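Local coordinates for protein AvmM (Streptomyces sp. NBRC 109436, PDB 7FE6) that catalyses macrocyclization in alchivemycin A biosynthesis, through dehydration and Michael-type addition, at residues I35-F43 / L142-S150. Sequence-based numbering, arbitrary orientation.
Sequences ITPGETIEF and LAFREGITS
Ile41 and Leu142 form an antiparallel hydrogen-bonded pair between strands 40-49 and 135-144. Leu142 N donates to Ile41 O at 2.8 Å, and Ile41 N donates to Leu142 O at 2.9 Å; both bonds are nearly straight. Past this pair a water joins the two segments. It gives its hydrogens to Thr36 O and Glu39 O and accepts from Phe144 N (2.8 Å). Beyond it, Gly38 N reaches Phe144 O at 2.8 Å, but the bond is bent to 136° at the hydrogen. Gly38 lies in the type II turn Thr36 to Glu39. Glu146 CG packs on Gly38 CA, 3.6 Å away.

Ile41 and Leu142 share one face of the sheet; Thr40 and Ala143 lie on the other. Leu142 CB meets the edge of the Phe43 ring at CE1 (4.3 Å). Ile35 CG2 lies near the plane of the Phe144 ring, at its CD2 edge. Leu142 and Phe144 both continue onto Ile64 of strand 57-66, in the core between two sheets packed face to face, as in a beta-sandwich. Thr40 OG1 sits 3.5 Å from Ala143 CB. A chi1 of -63° sets this hydroxyl anti to the carbonyl carbon, close to Ala143, where it is hydrogen-bonded to the backbone N of Leu196 of the second subunit.

The water thus links Glu39 O and Phe144 N, which do not bond to each other directly. The Thr40 hydroxyl probably helps tie this sheet to the second subunit.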
loop_
_atom_site.group_PDB
_atom_site.type_symbol
_atom_site.label_atom_id
_atom_site.label_comp_id
_atom_site.label_asym_id
_atom_site.label_seq_id
_atom_site.Cartn_x
_atom_site.Cartn_y
_atom_site.Cartn_z
ATOM N N ILE A 35 -4.303 16.410 3.918
ATOM C CA ILE A 35 -3.768 17.360 2.954
ATOM C C ILE A 35 -4.121 18.769 3.412
ATOM O O ILE A 35 -5.284 19.058 3.727
ATOM C CB ILE A 35 -4.300 17.079 1.537
ATOM C CG1 ILE A 35 -3.684 15.775 0.987
ATOM C CG2 ILE A 35 -4.046 18.274 0.637
ATOM C CD1 ILE A 35 -4.293 15.249 -0.281
ATOM N N THR A 36 -3.129 19.637 3.464
ATOM C CA THR A 36 -3.392 21.008 3.876
ATOM C C THR A 36 -3.929 21.812 2.700
ATOM O O THR A 36 -3.304 21.826 1.636
ATOM C CB THR A 36 -2.128 21.673 4.406
ATOM O OG1 THR A 36 -1.693 20.994 5.585
ATOM C CG2 THR A 36 -2.377 23.152 4.720
ATOM N N PRO A 37 -5.046 22.520 2.863
ATOM C CA PRO A 37 -5.536 23.381 1.784
ATOM C C PRO A 37 -4.468 24.361 1.334
ATOM O O PRO A 37 -3.688 24.874 2.146
ATOM C CB PRO A 37 -6.728 24.100 2.422
ATOM C CG PRO A 37 -7.208 23.167 3.428
ATOM C CD PRO A 37 -6.005 22.451 3.974
ATOM N N GLY A 38 -4.387 24.547 0.011
ATOM C CA GLY A 38 -3.474 25.488 -0.589
ATOM C C GLY A 38 -2.098 24.931 -0.834
ATOM O O GLY A 38 -1.348 25.495 -1.639
ATOM N N GLU A 39 -1.760 23.829 -0.168
ATOM C CA GLU A 39 -0.434 23.236 -0.181
ATOM C C GLU A 39 -0.323 22.241 -1.327
ATOM O O GLU A 39 -1.304 21.588 -1.693
ATOM C CB GLU A 39 -0.174 22.555 1.172
ATOM C CG GLU A 39 1.024 21.600 1.217
ATOM C CD GLU A 39 0.980 20.640 2.419
ATOM O OE1 GLU A 39 0.030 19.801 2.533
ATOM O OE2 GLU A 39 1.897 20.761 3.269
ATOM N N THR A 40 0.881 22.124 -1.891
ATOM C CA THR A 40 1.146 21.176 -2.974
ATOM C C THR A 40 1.811 19.912 -2.433
ATOM O O THR A 40 2.834 19.978 -1.745
ATOM C CB THR A 40 2.033 21.798 -4.065
ATOM O OG1 THR A 40 1.364 22.911 -4.690
ATOM C CG2 THR A 40 2.392 20.760 -5.137
ATOM N N ILE A 41 1.235 18.764 -2.755
ATOM C CA ILE A 41 1.838 17.485 -2.442
ATOM C C ILE A 41 2.185 16.783 -3.748
ATOM O O ILE A 41 1.547 16.994 -4.791
ATOM C CB ILE A 41 0.906 16.606 -1.592
ATOM C CG1 ILE A 41 -0.310 16.209 -2.430
ATOM C CG2 ILE A 41 0.520 17.344 -0.285
ATOM C CD1 ILE A 41 -1.039 15.029 -1.941
ATOM N N GLU A 42 3.202 15.932 -3.681
ATOM C CA GLU A 42 3.554 15.035 -4.767
ATOM C C GLU A 42 3.437 13.615 -4.249
ATOM O O GLU A 42 3.933 13.311 -3.167
ATOM C CB GLU A 42 4.976 15.290 -5.266
ATOM C CG GLU A 42 5.407 14.373 -6.423
ATOM C CD GLU A 42 6.656 14.878 -7.154
ATOM O OE1 GLU A 42 6.962 16.104 -7.074
ATOM O OE2 GLU A 42 7.330 14.035 -7.823
ATOM N N PHE A 43 2.776 12.756 -5.009
ATOM C CA PHE A 43 2.723 11.326 -4.738
ATOM C C PHE A 43 2.917 10.587 -6.058
ATOM O O PHE A 43 3.057 11.192 -7.123
ATOM C CB PHE A 43 1.415 10.904 -4.048
ATOM C CG PHE A 43 0.176 11.176 -4.860
ATOM C CD1 PHE A 43 -0.481 12.401 -4.767
ATOM C CD2 PHE A 43 -0.321 10.222 -5.746
ATOM C CE1 PHE A 43 -1.612 12.658 -5.520
ATOM C CE2 PHE A 43 -1.456 10.471 -6.487
ATOM C CZ PHE A 43 -2.101 11.705 -6.375
ATOM N N LEU A 142 -0.419 17.687 -6.708
ATOM C CA LEU A 142 -1.804 18.013 -6.426
ATOM C C LEU A 142 -1.859 19.090 -5.361
ATOM O O LEU A 142 -1.099 19.055 -4.385
ATOM C CB LEU A 142 -2.575 16.792 -5.949
ATOM C CG LEU A 142 -4.032 17.005 -5.561
ATOM C CD1 LEU A 142 -4.823 17.546 -6.736
ATOM C CD2 LEU A 142 -4.622 15.705 -5.062
ATOM N N ALA A 143 -2.755 20.051 -5.573
ATOM C CA ALA A 143 -2.990 21.132 -4.632
ATOM C C ALA A 143 -4.451 21.534 -4.733
ATOM O O ALA A 143 -4.950 21.785 -5.834
ATOM C CB ALA A 143 -2.069 22.328 -4.923
ATOM N N PHE A 144 -5.137 21.590 -3.599
ATOM C CA PHE A 144 -6.472 22.161 -3.569
ATOM C C PHE A 144 -6.377 23.630 -3.214
ATOM O O PHE A 144 -5.486 24.049 -2.472
ATOM C CB PHE A 144 -7.362 21.441 -2.572
ATOM C CG PHE A 144 -7.628 20.025 -2.940
ATOM C CD1 PHE A 144 -8.713 19.700 -3.756
ATOM C CD2 PHE A 144 -6.786 19.014 -2.507
ATOM C CE1 PHE A 144 -8.958 18.378 -4.106
ATOM C CE2 PHE A 144 -7.025 17.697 -2.856
ATOM C CZ PHE A 144 -8.107 17.378 -3.651
ATOM N N ARG A 145 -7.291 24.421 -3.767
ATOM C CA ARG A 145 -7.264 25.835 -3.458
ATOM C C ARG A 145 -7.538 26.028 -1.971
ATOM O O ARG A 145 -8.214 25.218 -1.331
ATOM C CB ARG A 145 -8.290 26.598 -4.307
ATOM C CG ARG A 145 -9.743 26.240 -4.019
ATOM C CD ARG A 145 -10.705 27.119 -4.818
ATOM N NE ARG A 145 -12.102 26.900 -4.451
ATOM C CZ ARG A 145 -12.652 27.361 -3.333
ATOM N NH1 ARG A 145 -11.920 28.051 -2.467
ATOM N NH2 ARG A 145 -13.929 27.128 -3.067
ATOM N N GLU A 146 -6.967 27.094 -1.417
ATOM C CA GLU A 146 -7.250 27.466 -0.042
ATOM C C GLU A 146 -8.744 27.691 0.129
ATOM O O GLU A 146 -9.439 28.131 -0.794
ATOM C CB GLU A 146 -6.490 28.738 0.314
ATOM C CG GLU A 146 -5.026 28.521 0.602
ATOM C CD GLU A 146 -4.290 29.822 0.877
ATOM O OE1 GLU A 146 -4.967 30.868 1.027
ATOM O OE2 GLU A 146 -3.037 29.785 0.969
ATOM N N GLY A 147 -9.242 27.406 1.323
ATOM C CA GLY A 147 -10.623 27.701 1.603
ATOM C C GLY A 147 -11.612 26.629 1.216
ATOM O O GLY A 147 -12.822 26.869 1.308
ATOM N N ILE A 148 -11.154 25.472 0.744
ATOM C CA ILE A 148 -12.038 24.336 0.523
ATOM C C ILE A 148 -11.542 23.197 1.401
ATOM O O ILE A 148 -10.331 22.983 1.525
ATOM C CB ILE A 148 -12.121 23.962 -0.973
ATOM C CG1 ILE A 148 -13.238 22.943 -1.221
ATOM C CG2 ILE A 148 -10.776 23.473 -1.508
ATOM C CD1 ILE A 148 -13.652 22.828 -2.700
ATOM N N THR A 149 -12.471 22.532 2.087
ATOM C CA THR A 149 -12.132 21.481 3.034
ATOM C C THR A 149 -13.032 20.270 2.826
ATOM O O THR A 149 -14.076 20.349 2.168
ATOM C CB THR A 149 -12.282 21.937 4.487
ATOM O OG1 THR A 149 -13.661 22.230 4.753
ATOM C CG2 THR A 149 -11.410 23.156 4.766
ATOM N N SER A 150 -12.609 19.142 3.405
ATOM C CA SER A 150 -13.425 17.941 3.391
ATOM C C SER A 150 -12.986 17.024 4.525
ATOM O O SER A 150 -11.788 16.848 4.753
ATOM C CB SER A 150 -13.315 17.223 2.044
ATOM O OG SER A 150 -14.031 16.009 2.090
HETATM O O HOH W 1 -3.972 21.070 -1.074
#